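Local coordinates for protein telomeric DNA-binding factor trf1 (Schizosaccharomyces pombe, PDB 6K5S) that probably binds telomeric DNA and, in its all-helical domain, pairs with a second copy of itself, at residues Glu63-Tyr67 with Ala85-Phe90; Leu105-Leu110 with Leu127-Lys132; Leu16-Ile20 with Val49-Phe53; Ala92-Gly96 with Phe211-Ala216; Ala114-Ile120 with Ile165-Ala169. One frame throughout, in Å; residues are numbered along the deposited sequence.

Contact 1: residues Glu63-Tyr67 with Ala85-Phe90; sequences ESFIY and ANLAIF
Phe65 and Asn86 mark the closest backbone approach, CA to CA 5.9 Å, between the irregular chain Glu63-Tyr67 and the helical run Ala85-Phe90. Across that gap the Asn86 carboxamide meets both polar backbone groups of Ile66: Ile66 N donates to Asn86 OD1 at 2.9 Å, and Asn86 ND2 donates to Ile66 O at 2.8 Å. Both bonds are nearly straight, and each arrives on a lone pair in the plane of the accepting carbonyl, so the amide's rotation and its flip are both fixed. The Phe65 ring stands almost perpendicular to this amide (82°) and turns an edge to Asn86 O. Its CE1 lies 3.5 Å from Ile89 CG2, while CZ reaches Phe90 CD2 at 3.7 Å. Ile66, with CD1 anti along its chain (chi2 177°), extends that methyl to Ala85 CB at 3.9 Å. Beyond the pair, Phe65 packs on Asn108 and Val112 of helix 102-113. With alanine here instead of Asn86, the Ile66 N-H and C=O would probably lose both mates in a buried setting. The pairing satisfies both backbone groups of Ile66, as a neighbouring strand could otherwise do, while apolar packing by Phe65 and Ile66 fills the rest of the contact.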
# COMPACT_ATOMS: atom_id res chain seq x y z
N GLU A 63 7.24 -5.31 16.00
CA GLU A 63 8.64 -5.66 16.19
C GLU A 63 9.41 -5.46 14.88
O GLU A 63 8.95 -4.73 13.98
CB GLU A 63 8.76 -7.09 16.72
CG GLU A 63 7.74 -7.47 17.81
CD GLU A 63 7.91 -6.67 19.09
OE1 GLU A 63 7.19 -6.97 20.08
OE2 GLU A 63 8.74 -5.74 19.13
N SER A 64 10.59 -6.07 14.78
CA SER A 64 11.39 -5.91 13.58
C SER A 64 10.79 -6.69 12.41
O SER A 64 10.67 -6.15 11.31
CB SER A 64 12.83 -6.35 13.84
OG SER A 64 13.49 -5.45 14.70
N PHE A 65 10.39 -7.94 12.64
CA PHE A 65 9.91 -8.82 11.58
C PHE A 65 8.49 -9.28 11.87
O PHE A 65 7.92 -9.04 12.95
CB PHE A 65 10.84 -10.04 11.42
CG PHE A 65 12.19 -9.68 10.91
CD1 PHE A 65 12.42 -9.56 9.55
CD2 PHE A 65 13.24 -9.44 11.80
CE1 PHE A 65 13.68 -9.20 9.07
CE2 PHE A 65 14.51 -9.08 11.33
CZ PHE A 65 14.72 -8.98 9.97
N ILE A 66 7.91 -9.95 10.87
CA ILE A 66 6.52 -10.41 10.91
C ILE A 66 6.51 -11.89 11.23
O ILE A 66 7.13 -12.70 10.51
CB ILE A 66 5.81 -10.14 9.59
CG1 ILE A 66 5.92 -8.68 9.22
CG2 ILE A 66 4.32 -10.59 9.66
CD1 ILE A 66 5.31 -8.38 7.90
N TYR A 67 5.76 -12.26 12.26
CA TYR A 67 5.69 -13.64 12.72
C TYR A 67 4.28 -14.13 12.42
O TYR A 67 3.33 -13.79 13.13
CB TYR A 67 6.05 -13.71 14.20
CG TYR A 67 7.40 -13.08 14.50
CD1 TYR A 67 8.57 -13.65 14.04
CD2 TYR A 67 7.49 -11.90 15.23
CE1 TYR A 67 9.80 -13.07 14.30
CE2 TYR A 67 8.72 -11.31 15.51
CZ TYR A 67 9.88 -11.91 15.04
OH TYR A 67 11.11 -11.33 15.32
N ALA A 85 7.86 -10.68 2.80
CA ALA A 85 7.98 -9.41 3.50
C ALA A 85 9.21 -9.41 4.40
O ALA A 85 9.96 -8.43 4.43
CB ALA A 85 6.70 -9.12 4.30
N ASN A 86 9.43 -10.51 5.12
CA ASN A 86 10.58 -10.59 6.01
C ASN A 86 11.90 -10.48 5.26
O ASN A 86 12.83 -9.83 5.74
CB ASN A 86 10.51 -11.89 6.83
CG ASN A 86 9.54 -11.75 8.02
OD1 ASN A 86 9.18 -10.64 8.41
ND2 ASN A 86 9.12 -12.88 8.60
N LEU A 87 11.99 -11.07 4.06
CA LEU A 87 13.18 -10.86 3.23
C LEU A 87 13.33 -9.40 2.83
O LEU A 87 14.45 -8.86 2.85
CB LEU A 87 13.11 -11.73 1.97
CG LEU A 87 13.42 -13.19 2.32
CD1 LEU A 87 12.73 -14.14 1.36
CD2 LEU A 87 14.94 -13.37 2.32
N ALA A 88 12.23 -8.75 2.44
CA ALA A 88 12.32 -7.35 2.05
C ALA A 88 12.76 -6.49 3.23
O ALA A 88 13.58 -5.58 3.07
CB ALA A 88 10.99 -6.87 1.47
N ILE A 89 12.22 -6.79 4.42
CA ILE A 89 12.60 -6.08 5.64
C ILE A 89 14.09 -6.25 5.91
O ILE A 89 14.79 -5.29 6.26
CB ILE A 89 11.77 -6.57 6.84
CG1 ILE A 89 10.33 -6.07 6.74
CG2 ILE A 89 12.37 -6.09 8.18
CD1 ILE A 89 9.39 -6.81 7.72
N PHE A 90 14.60 -7.48 5.78
CA PHE A 90 16.01 -7.73 6.08
C PHE A 90 16.91 -6.98 5.10
O PHE A 90 17.89 -6.34 5.52
CB PHE A 90 16.29 -9.23 6.01
CG PHE A 90 17.58 -9.63 6.66
CD1 PHE A 90 18.79 -9.48 5.98
CD2 PHE A 90 17.59 -10.18 7.94
CE1 PHE A 90 19.98 -9.86 6.57
CE2 PHE A 90 18.79 -10.55 8.54
CZ PHE A 90 19.98 -10.40 7.85

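Contact 2: residues Leu105-Leu110 with Leu127-Lys132; sequences LNENFL and LYMELK
Phe109 and Tyr128 face each other across an antiparallel helix pair in the all-helical TRF domain, the short segments Leu105-Leu110 and Leu127-Lys132 running at 171° with axes 10.2 Å apart. Their rings are near parallel, 10° between planes, but slid so far that they barely overlap. The rings touch at Phe109 CD2 and Tyr128 CD1 (3.3 Å), and Tyr128 CA sits over the Phe109 face, 4.0 Å from the centroid, a CH-pi contact. Phe109 has CG anti to its backbone N (chi1 179°), which directs the ring across to the partner helix, where CD1 also meets Leu131 CD2 at 3.5 Å and CZ rests on Leu127 CB. The Tyr128 ring is sandwiched: Leu110 CD2 covers one face, and CE of Lys132, one turn along the same helix, lies over the centre of the other.

Lys132 NZ then donates to Asn106 OD1 at 2.8 Å, on a lone pair in the carbonyl plane. This ammonium has a second partner, Leu154 O, which probably helps keep CE over the ring. Further out, Phe113 stacks on Phe109, and Phe90 of helix 76-94 packs on Leu105, Phe109 and Leu131. A water stands between Asn106 O and Leu110 N, which are 5.0 Å apart, in place of a direct helical bond. It donates to Asn106 O, accepts from Leu110 N at 2.9 Å, and is hydrogen-bonded to Tyr128 OH at 3.2 Å.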
# COMPACT_ATOMS: atom_id res chain seq x y z
N LEU A 105 18.85 -8.48 13.53
CA LEU A 105 19.14 -9.22 12.30
C LEU A 105 19.67 -10.61 12.61
O LEU A 105 19.22 -11.61 12.04
CB LEU A 105 20.12 -8.42 11.43
CG LEU A 105 19.59 -7.09 10.91
CD1 LEU A 105 20.55 -6.46 9.92
CD2 LEU A 105 18.21 -7.24 10.30
N ASN A 106 20.61 -10.69 13.55
CA ASN A 106 21.18 -11.98 13.94
C ASN A 106 20.13 -12.90 14.57
O ASN A 106 20.05 -14.07 14.23
CB ASN A 106 22.34 -11.78 14.91
CG ASN A 106 22.90 -13.08 15.39
OD1 ASN A 106 23.38 -13.89 14.60
ND2 ASN A 106 22.82 -13.32 16.68
N GLU A 107 19.34 -12.37 15.52
CA GLU A 107 18.37 -13.20 16.24
C GLU A 107 17.32 -13.80 15.31
O GLU A 107 16.84 -14.91 15.54
CB GLU A 107 17.69 -12.38 17.33
CG GLU A 107 16.58 -13.09 18.09
CD GLU A 107 16.21 -12.36 19.37
OE1 GLU A 107 15.34 -11.47 19.31
OE2 GLU A 107 16.80 -12.67 20.43
N ASN A 108 16.95 -13.07 14.26
CA ASN A 108 15.90 -13.45 13.34
C ASN A 108 16.41 -14.05 12.04
O ASN A 108 15.59 -14.38 11.18
CB ASN A 108 15.03 -12.22 13.01
CG ASN A 108 14.19 -11.76 14.21
OD1 ASN A 108 13.10 -12.28 14.45
ND2 ASN A 108 14.70 -10.77 14.95
N PHE A 109 17.73 -14.21 11.87
CA PHE A 109 18.28 -14.61 10.57
C PHE A 109 17.68 -15.94 10.09
O PHE A 109 17.24 -16.05 8.95
CB PHE A 109 19.80 -14.72 10.64
CG PHE A 109 20.42 -15.15 9.33
CD1 PHE A 109 20.75 -14.21 8.37
CD2 PHE A 109 20.64 -16.48 9.06
CE1 PHE A 109 21.31 -14.61 7.15
CE2 PHE A 109 21.21 -16.88 7.87
CZ PHE A 109 21.54 -15.95 6.91
N LEU A 110 17.67 -16.96 10.95
CA LEU A 110 17.16 -18.25 10.51
C LEU A 110 15.66 -18.21 10.22
O LEU A 110 15.19 -18.91 9.33
CB LEU A 110 17.49 -19.32 11.55
CG LEU A 110 18.99 -19.63 11.68
CD1 LEU A 110 19.25 -20.61 12.81
CD2 LEU A 110 19.58 -20.13 10.36
N LEU A 127 26.23 -17.34 4.91
CA LEU A 127 25.65 -16.02 5.10
C LEU A 127 25.44 -15.70 6.59
O LEU A 127 25.68 -14.57 7.02
CB LEU A 127 24.33 -15.94 4.35
CG LEU A 127 23.83 -14.57 3.91
CD1 LEU A 127 24.94 -13.80 3.17
CD2 LEU A 127 22.59 -14.78 3.03
N TYR A 128 24.97 -16.68 7.37
CA TYR A 128 24.83 -16.52 8.81
C TYR A 128 26.15 -16.08 9.45
O TYR A 128 26.18 -15.15 10.26
CB TYR A 128 24.39 -17.86 9.40
CG TYR A 128 23.65 -17.84 10.72
CD1 TYR A 128 23.09 -16.68 11.22
CD2 TYR A 128 23.52 -19.00 11.45
CE1 TYR A 128 22.40 -16.68 12.42
CE2 TYR A 128 22.83 -19.01 12.65
CZ TYR A 128 22.28 -17.86 13.12
OH TYR A 128 21.58 -17.87 14.31
N MET A 129 27.24 -16.78 9.11
CA MET A 129 28.53 -16.49 9.71
C MET A 129 29.00 -15.08 9.39
O MET A 129 29.57 -14.40 10.25
CB MET A 129 29.57 -17.51 9.23
CG MET A 129 31.00 -17.26 9.71
SD MET A 129 32.19 -18.44 8.97
CE MET A 129 32.10 -18.05 7.25
N GLU A 130 28.83 -14.65 8.13
CA GLU A 130 29.25 -13.30 7.75
C GLU A 130 28.37 -12.24 8.40
O GLU A 130 28.84 -11.15 8.74
CB GLU A 130 29.22 -13.14 6.22
CG GLU A 130 30.22 -14.04 5.44
CD GLU A 130 31.69 -13.83 5.82
OE1 GLU A 130 32.06 -12.76 6.35
OE2 GLU A 130 32.50 -14.76 5.58
N LEU A 131 27.07 -12.51 8.52
CA LEU A 131 26.22 -11.58 9.26
C LEU A 131 26.73 -11.40 10.68
O LEU A 131 26.85 -10.27 11.17
CB LEU A 131 24.77 -12.07 9.27
CG LEU A 131 23.85 -11.17 10.12
CD1 LEU A 131 23.75 -9.76 9.54
CD2 LEU A 131 22.46 -11.80 10.19
N LYS A 132 27.00 -12.51 11.38
CA LYS A 132 27.49 -12.41 12.75
C LYS A 132 28.80 -11.63 12.80
O LYS A 132 29.01 -10.82 13.71
CB LYS A 132 27.68 -13.82 13.35
CG LYS A 132 26.35 -14.61 13.51
CD LYS A 132 26.64 -16.08 13.87
CE LYS A 132 25.35 -16.87 14.27
NZ LYS A 132 24.68 -16.22 15.43
O HOH W 1 18.73 -16.70 13.61
O HOH W 2 21.35 -15.93 15.74

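Contact 3: residues Leu16-Ile20 with Val49-Phe53; sequences LSNII and VMNMF
Ile20 and Phe53 meet at about a right angle, the isoleucine coming end-on over the flat of the ring. Its CD1 stands 3.6 Å from the Phe53 centroid and 24° off the ring normal, a CH-pi contact displaced to the CG side of the ring. A chi1 of -173° swings the Phe53 ring away from its own backbone N and across to the neighbouring helix, where CD1 also touches Leu16 CB at 3.8 Å. Ile20 and Val49 instead lie alongside, pointing opposite ways, Ile20 CG1 lying 3.8 Å from Val49 CG1. The two helices, 10-24 and 41-60, pack antiparallel but splayed, with a signed crossing angle of -140° for the short segments, and they take part in the dimer interface: Leu16 and Ile19 also pack on Leu9 of the second subunit, and Met52 on its Ile59. A leucine in place of Phe53 would probably leave the Ile20 methyl without its aromatic face and weaken the packing against Leu16. The same Ile20 CD1 also meets Met50 SD at 3.7 Å, brought there by a methionine chain bent at both chi2 and chi3. Leu16 passes Val49 to set CD1 3.9 Å from Met52 CB. Ser17 OG approaches Phe53 CE1 at 3.4 Å, but its hydrogen bond goes to Leu13 O in its own helix.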
# COMPACT_ATOMS: atom_id res chain seq x y z
N LEU A 16 4.39 -4.48 -2.29
CA LEU A 16 5.46 -3.60 -1.84
C LEU A 16 6.72 -4.38 -1.52
O LEU A 16 7.83 -3.90 -1.77
CB LEU A 16 4.99 -2.79 -0.61
CG LEU A 16 3.79 -1.85 -0.84
CD1 LEU A 16 3.31 -1.22 0.49
CD2 LEU A 16 4.17 -0.76 -1.82
N SER A 17 6.57 -5.58 -0.95
CA SER A 17 7.73 -6.40 -0.63
C SER A 17 8.46 -6.79 -1.89
O SER A 17 9.69 -6.73 -1.96
CB SER A 17 7.31 -7.66 0.14
OG SER A 17 6.66 -7.34 1.38
N ASN A 18 7.71 -7.18 -2.92
CA ASN A 18 8.29 -7.56 -4.20
C ASN A 18 9.05 -6.39 -4.83
O ASN A 18 10.16 -6.56 -5.34
CB ASN A 18 7.19 -8.07 -5.14
CG ASN A 18 6.62 -9.45 -4.73
OD1 ASN A 18 7.26 -10.24 -4.03
ND2 ASN A 18 5.43 -9.76 -5.22
N ILE A 19 8.47 -5.20 -4.80
CA ILE A 19 9.16 -4.05 -5.38
C ILE A 19 10.47 -3.78 -4.63
O ILE A 19 11.52 -3.56 -5.24
CB ILE A 19 8.23 -2.82 -5.37
CG1 ILE A 19 7.06 -3.05 -6.34
CG2 ILE A 19 9.00 -1.57 -5.69
CD1 ILE A 19 5.91 -2.03 -6.19
N ILE A 20 10.42 -3.82 -3.30
CA ILE A 20 11.63 -3.57 -2.52
C ILE A 20 12.70 -4.62 -2.82
O ILE A 20 13.88 -4.30 -3.02
CB ILE A 20 11.27 -3.52 -1.02
CG1 ILE A 20 10.36 -2.33 -0.76
CG2 ILE A 20 12.53 -3.51 -0.14
CD1 ILE A 20 9.68 -2.40 0.59
N VAL A 49 7.70 4.16 -2.14
CA VAL A 49 7.47 2.74 -1.85
C VAL A 49 7.83 2.43 -0.40
O VAL A 49 7.07 1.76 0.31
CB VAL A 49 8.25 1.87 -2.84
CG1 VAL A 49 8.26 0.42 -2.37
CG2 VAL A 49 7.62 1.98 -4.23
N MET A 50 8.98 2.92 0.06
CA MET A 50 9.39 2.63 1.44
C MET A 50 8.44 3.25 2.46
O MET A 50 8.19 2.65 3.52
CB MET A 50 10.82 3.11 1.72
CG MET A 50 11.88 2.17 1.15
SD MET A 50 11.86 0.43 1.71
CE MET A 50 11.68 0.63 3.48
N ASN A 51 7.93 4.45 2.17
CA ASN A 51 6.97 5.08 3.08
C ASN A 51 5.68 4.28 3.17
O ASN A 51 5.09 4.15 4.25
CB ASN A 51 6.68 6.51 2.64
CG ASN A 51 7.83 7.46 2.94
OD1 ASN A 51 8.72 7.13 3.72
ND2 ASN A 51 7.81 8.64 2.32
N MET A 52 5.20 3.76 2.04
CA MET A 52 4.02 2.90 2.11
C MET A 52 4.36 1.60 2.82
O MET A 52 3.55 1.10 3.61
CB MET A 52 3.46 2.63 0.71
CG MET A 52 2.56 3.79 0.13
SD MET A 52 2.02 3.48 -1.59
CE MET A 52 3.60 3.37 -2.35
N PHE A 53 5.56 1.07 2.59
CA PHE A 53 5.94 -0.20 3.20
C PHE A 53 6.01 -0.07 4.72
O PHE A 53 5.46 -0.90 5.45
CB PHE A 53 7.26 -0.71 2.65
CG PHE A 53 7.62 -2.10 3.12
CD1 PHE A 53 6.85 -3.19 2.73
CD2 PHE A 53 8.72 -2.31 3.93
CE1 PHE A 53 7.19 -4.48 3.16
CE2 PHE A 53 9.05 -3.57 4.37
CZ PHE A 53 8.28 -4.67 3.98

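Contact 4: residues Ala92-Gly96 with Phe211-Ala216; sequences AAVYG and FLSEIA
A Schellman motif closes helix 76-94 here, and Val94 and Tyr95, the residues entering it, pack on Leu212 of helix 208-222. Gly96 completes the turn at phi 89°, a backbone angle at which a CB would jam against the preceding carbonyl O, and its N bonds back to Ala93 O at 3.0 Å. Just before the turn, the Tyr95 ring lies across Leu212. The leucine comes over one face: CG stands 4.2 Å from the Tyr95 centroid, 28° off the normal, a CH-pi contact, and CD2 bears on CE1 at 3.6 Å. The other branch, CD1, approaches Val94 O at 3.6 Å. Leu212 has a chi1 of -134°, away from a staggered value; its two branches meet the Tyr95 ring and Val94 O. Val94 faces the same helix more loosely, CG1 near the plane at the edge of the Phe211 ring and CG2 4.3 Å from Ile215 CG2. Helix 28-36 adds Val28, Ala31 and Ser32 against Tyr95, while Phe211 and Ile215 continue onto helix 122-141. No hydrogen bond crosses the interface; the Tyr95 hydroxyl is buried with no polar partner in the model, its OH 4.3 Å from Ala216 CB.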
# COMPACT_ATOMS: atom_id res chain seq x y z
N ALA A 92 16.14 -4.31 3.31
CA ALA A 92 16.03 -2.87 3.52
C ALA A 92 16.80 -2.44 4.76
O ALA A 92 17.43 -1.38 4.78
CB ALA A 92 14.57 -2.45 3.64
N ALA A 93 16.75 -3.26 5.82
CA ALA A 93 17.58 -3.00 7.00
C ALA A 93 19.05 -2.91 6.62
O ALA A 93 19.76 -1.99 7.07
CB ALA A 93 17.38 -4.08 8.06
N VAL A 94 19.55 -3.86 5.84
CA VAL A 94 20.99 -3.87 5.58
C VAL A 94 21.40 -2.76 4.61
O VAL A 94 22.56 -2.32 4.63
CB VAL A 94 21.52 -5.22 5.05
CG1 VAL A 94 21.43 -6.33 6.12
CG2 VAL A 94 20.88 -5.61 3.75
N TYR A 95 20.48 -2.26 3.79
CA TYR A 95 20.77 -1.09 2.98
C TYR A 95 20.42 0.22 3.69
O TYR A 95 20.60 1.29 3.11
CB TYR A 95 20.03 -1.19 1.64
CG TYR A 95 20.84 -1.87 0.58
CD1 TYR A 95 21.93 -1.23 -0.02
CD2 TYR A 95 20.55 -3.16 0.18
CE1 TYR A 95 22.69 -1.86 -0.98
CE2 TYR A 95 21.30 -3.80 -0.78
CZ TYR A 95 22.37 -3.14 -1.37
OH TYR A 95 23.12 -3.77 -2.33
N GLY A 96 19.90 0.16 4.92
CA GLY A 96 19.65 1.35 5.70
C GLY A 96 18.29 1.99 5.52
O GLY A 96 18.01 2.99 6.19
N PHE A 211 30.06 -7.89 2.25
CA PHE A 211 28.88 -8.55 2.83
C PHE A 211 27.62 -8.11 2.11
O PHE A 211 26.72 -8.93 1.88
CB PHE A 211 28.77 -8.27 4.33
CG PHE A 211 27.50 -8.80 4.94
CD1 PHE A 211 27.32 -10.16 5.09
CD2 PHE A 211 26.48 -7.95 5.31
CE1 PHE A 211 26.16 -10.67 5.64
CE2 PHE A 211 25.30 -8.45 5.85
CZ PHE A 211 25.14 -9.80 6.01
N LEU A 212 27.52 -6.83 1.77
CA LEU A 212 26.36 -6.36 1.03
C LEU A 212 26.19 -7.17 -0.25
O LEU A 212 25.10 -7.67 -0.55
CB LEU A 212 26.51 -4.88 0.74
CG LEU A 212 25.37 -3.89 0.96
CD1 LEU A 212 24.87 -3.91 2.39
CD2 LEU A 212 25.88 -2.49 0.61
N SER A 213 27.29 -7.36 -0.98
CA SER A 213 27.23 -8.11 -2.23
C SER A 213 26.88 -9.57 -1.98
O SER A 213 26.13 -10.17 -2.76
CB SER A 213 28.57 -7.98 -2.97
OG SER A 213 28.37 -8.05 -4.37
N GLU A 214 27.39 -10.15 -0.89
CA GLU A 214 27.02 -11.52 -0.57
C GLU A 214 25.52 -11.65 -0.36
O GLU A 214 24.89 -12.58 -0.89
CB GLU A 214 27.76 -11.99 0.69
CG GLU A 214 29.28 -11.95 0.64
CD GLU A 214 29.88 -13.07 -0.18
OE1 GLU A 214 29.19 -14.09 -0.39
OE2 GLU A 214 31.05 -12.93 -0.62
N ILE A 215 24.92 -10.75 0.43
CA ILE A 215 23.55 -10.98 0.87
C ILE A 215 22.57 -10.69 -0.27
O ILE A 215 21.58 -11.41 -0.45
CB ILE A 215 23.23 -10.15 2.13
CG1 ILE A 215 21.92 -10.63 2.75
CG2 ILE A 215 23.11 -8.67 1.81
CD1 ILE A 215 22.04 -11.94 3.46
N ALA A 216 22.84 -9.66 -1.07
CA ALA A 216 21.92 -9.34 -2.15
C ALA A 216 21.90 -10.45 -3.18
O ALA A 216 20.83 -10.91 -3.60
CB ALA A 216 22.30 -8.00 -2.79

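Contact 5: residues Ala114-Ile120 with Ile165-Ala169; sequences APDESNI and IRRNA
A type I' beta turn, Pro115 to Ser118, meets the C-terminal end of helix 159-166, and Arg166 joins them by binding the carbonyls of Ala114, just before the turn, and Ser118, its last residue. The guanidinium takes both oxygens in its own plane. Arg166 NH2 donates to Ala114 O at 2.8 Å and to Ser118 O at 2.8 Å, while NH1 reaches the same Ser118 O at 3.1 Å in a more bent bond, approaching nearly along the C=O axis. Ser118 O is therefore gripped end-on by two nitrogens. A water extends the pattern on the NE side, accepting from Arg166 NE and donating to Ala114 O, so this oxygen too has two donors.

The flat group is also covered above and below. Ile120 CD1 lies 3.3 Å over the centre of one face, and Glu117 CA sits over the opposite one; with three in-plane bonds to the two carbonyls and a water on NE, the group probably has little freedom to turn. Arg166 gets there with CG between its backbone N and carbonyl carbon (chi1 88°) and a bend at chi3. The Glu117 side chain runs back along the helix end, its CG 3.2 Å from Arg166 O. Arg167 leads off to a salt bridge with Glu179, and Asp116 to one with Arg83. Asn168, at positive phi, sends its N to Ile165 O at 3.2 Å, as the C-prime residue of the Schellman motif ending the helix.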
# COMPACT_ATOMS: atom_id res chain seq x y z
N ALA A 114 15.44 -19.33 6.63
CA ALA A 114 15.07 -20.74 6.72
C ALA A 114 13.79 -20.89 7.55
O ALA A 114 13.77 -21.51 8.62
CB ALA A 114 16.21 -21.55 7.32
N PRO A 115 12.70 -20.30 7.10
CA PRO A 115 11.47 -20.33 7.90
C PRO A 115 10.82 -21.70 7.83
O PRO A 115 11.11 -22.52 6.95
CB PRO A 115 10.59 -19.26 7.24
CG PRO A 115 11.06 -19.26 5.82
CD PRO A 115 12.52 -19.60 5.82
N ASP A 116 9.97 -21.97 8.83
CA ASP A 116 9.09 -23.15 8.83
C ASP A 116 9.88 -24.46 8.91
O ASP A 116 9.52 -25.45 8.27
CB ASP A 116 8.17 -23.14 7.61
CG ASP A 116 7.38 -21.86 7.49
OD1 ASP A 116 6.97 -21.31 8.53
OD2 ASP A 116 7.17 -21.38 6.35
N GLU A 117 10.93 -24.48 9.73
CA GLU A 117 11.74 -25.67 10.01
C GLU A 117 12.33 -26.29 8.76
O GLU A 117 12.65 -27.48 8.74
CB GLU A 117 10.94 -26.70 10.81
CG GLU A 117 10.25 -26.03 11.97
CD GLU A 117 9.35 -26.96 12.75
OE1 GLU A 117 9.31 -28.17 12.44
OE2 GLU A 117 8.68 -26.46 13.67
N SER A 118 12.50 -25.51 7.70
CA SER A 118 13.13 -26.01 6.50
C SER A 118 14.57 -26.47 6.79
O SER A 118 15.15 -26.19 7.85
CB SER A 118 13.10 -24.93 5.42
OG SER A 118 13.89 -23.81 5.77
N ASN A 119 15.13 -27.21 5.84
CA ASN A 119 16.51 -27.67 5.95
C ASN A 119 17.47 -26.49 5.85
O ASN A 119 17.36 -25.67 4.94
CB ASN A 119 16.83 -28.68 4.84
CG ASN A 119 16.24 -30.04 5.10
OD1 ASN A 119 15.79 -30.34 6.21
ND2 ASN A 119 16.24 -30.89 4.08
N ILE A 120 18.42 -26.41 6.78
CA ILE A 120 19.45 -25.38 6.68
C ILE A 120 20.46 -25.79 5.61
O ILE A 120 20.98 -26.91 5.64
CB ILE A 120 20.15 -25.16 8.03
CG1 ILE A 120 19.13 -24.79 9.10
CG2 ILE A 120 21.19 -24.06 7.88
CD1 ILE A 120 18.63 -23.41 8.94
N ILE A 165 16.29 -27.35 18.34
CA ILE A 165 15.07 -26.67 18.76
C ILE A 165 14.31 -26.12 17.56
O ILE A 165 13.08 -26.27 17.46
CB ILE A 165 15.40 -25.57 19.79
CG1 ILE A 165 15.78 -26.20 21.13
CG2 ILE A 165 14.24 -24.61 19.96
CD1 ILE A 165 15.03 -27.47 21.43
N ARG A 166 15.01 -25.48 16.63
CA ARG A 166 14.28 -24.76 15.59
C ARG A 166 13.57 -25.69 14.62
O ARG A 166 12.70 -25.23 13.88
CB ARG A 166 15.21 -23.83 14.81
CG ARG A 166 15.89 -24.50 13.64
CD ARG A 166 16.63 -23.54 12.74
NE ARG A 166 15.94 -23.28 11.48
CZ ARG A 166 15.77 -24.17 10.51
NH1 ARG A 166 16.24 -25.40 10.63
NH2 ARG A 166 15.14 -23.83 9.40
N ARG A 167 13.90 -26.99 14.61
CA ARG A 167 13.20 -27.92 13.73
C ARG A 167 12.56 -29.05 14.52
O ARG A 167 12.34 -30.13 13.96
CB ARG A 167 14.14 -28.46 12.65
CG ARG A 167 15.36 -29.23 13.14
CD ARG A 167 16.15 -29.77 11.95
NE ARG A 167 17.49 -30.22 12.31
CZ ARG A 167 17.76 -31.41 12.84
NH1 ARG A 167 16.78 -32.26 13.08
NH2 ARG A 167 19.01 -31.76 13.14
N ASN A 168 12.28 -28.83 15.80
CA ASN A 168 11.47 -29.74 16.61
C ASN A 168 12.08 -31.14 16.68
O ASN A 168 11.37 -32.15 16.60
CB ASN A 168 10.04 -29.80 16.08
CG ASN A 168 9.06 -30.33 17.11
OD1 ASN A 168 9.37 -30.40 18.30
ND2 ASN A 168 7.88 -30.73 16.64
N ALA A 169 13.40 -31.22 16.84
CA ALA A 169 14.08 -32.51 16.95
C ALA A 169 14.16 -32.99 18.40
O ALA A 169 14.57 -32.24 19.29
CB ALA A 169 15.46 -32.44 16.35
O HOH W 3 14.14 -21.10 11.38

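How the contacts relate
All five contacts fall within one TRF-family helical domain. Contact 3 closes first along the chain, then contact 1; contact 4, joining residues 92-96 to 211-216, spans a long loop that encloses contacts 2 and 5, whose own segments alternate. Helix 76-94 serves contacts 1 and 4 and touches the helices of contacts 2 and 3, which lie about 23 Å apart between centres without meeting, so this helix joins the dimer-facing helices to the rest of the domain. By centres, contacts 1 and 3 are about 12 Å apart, as are contacts 2 and 4; contacts 3 and 5 are most distant, at about 28 Å. Contact 3 borders the second subunit, while contact 5 is linked inward through Leu110 on Ile120.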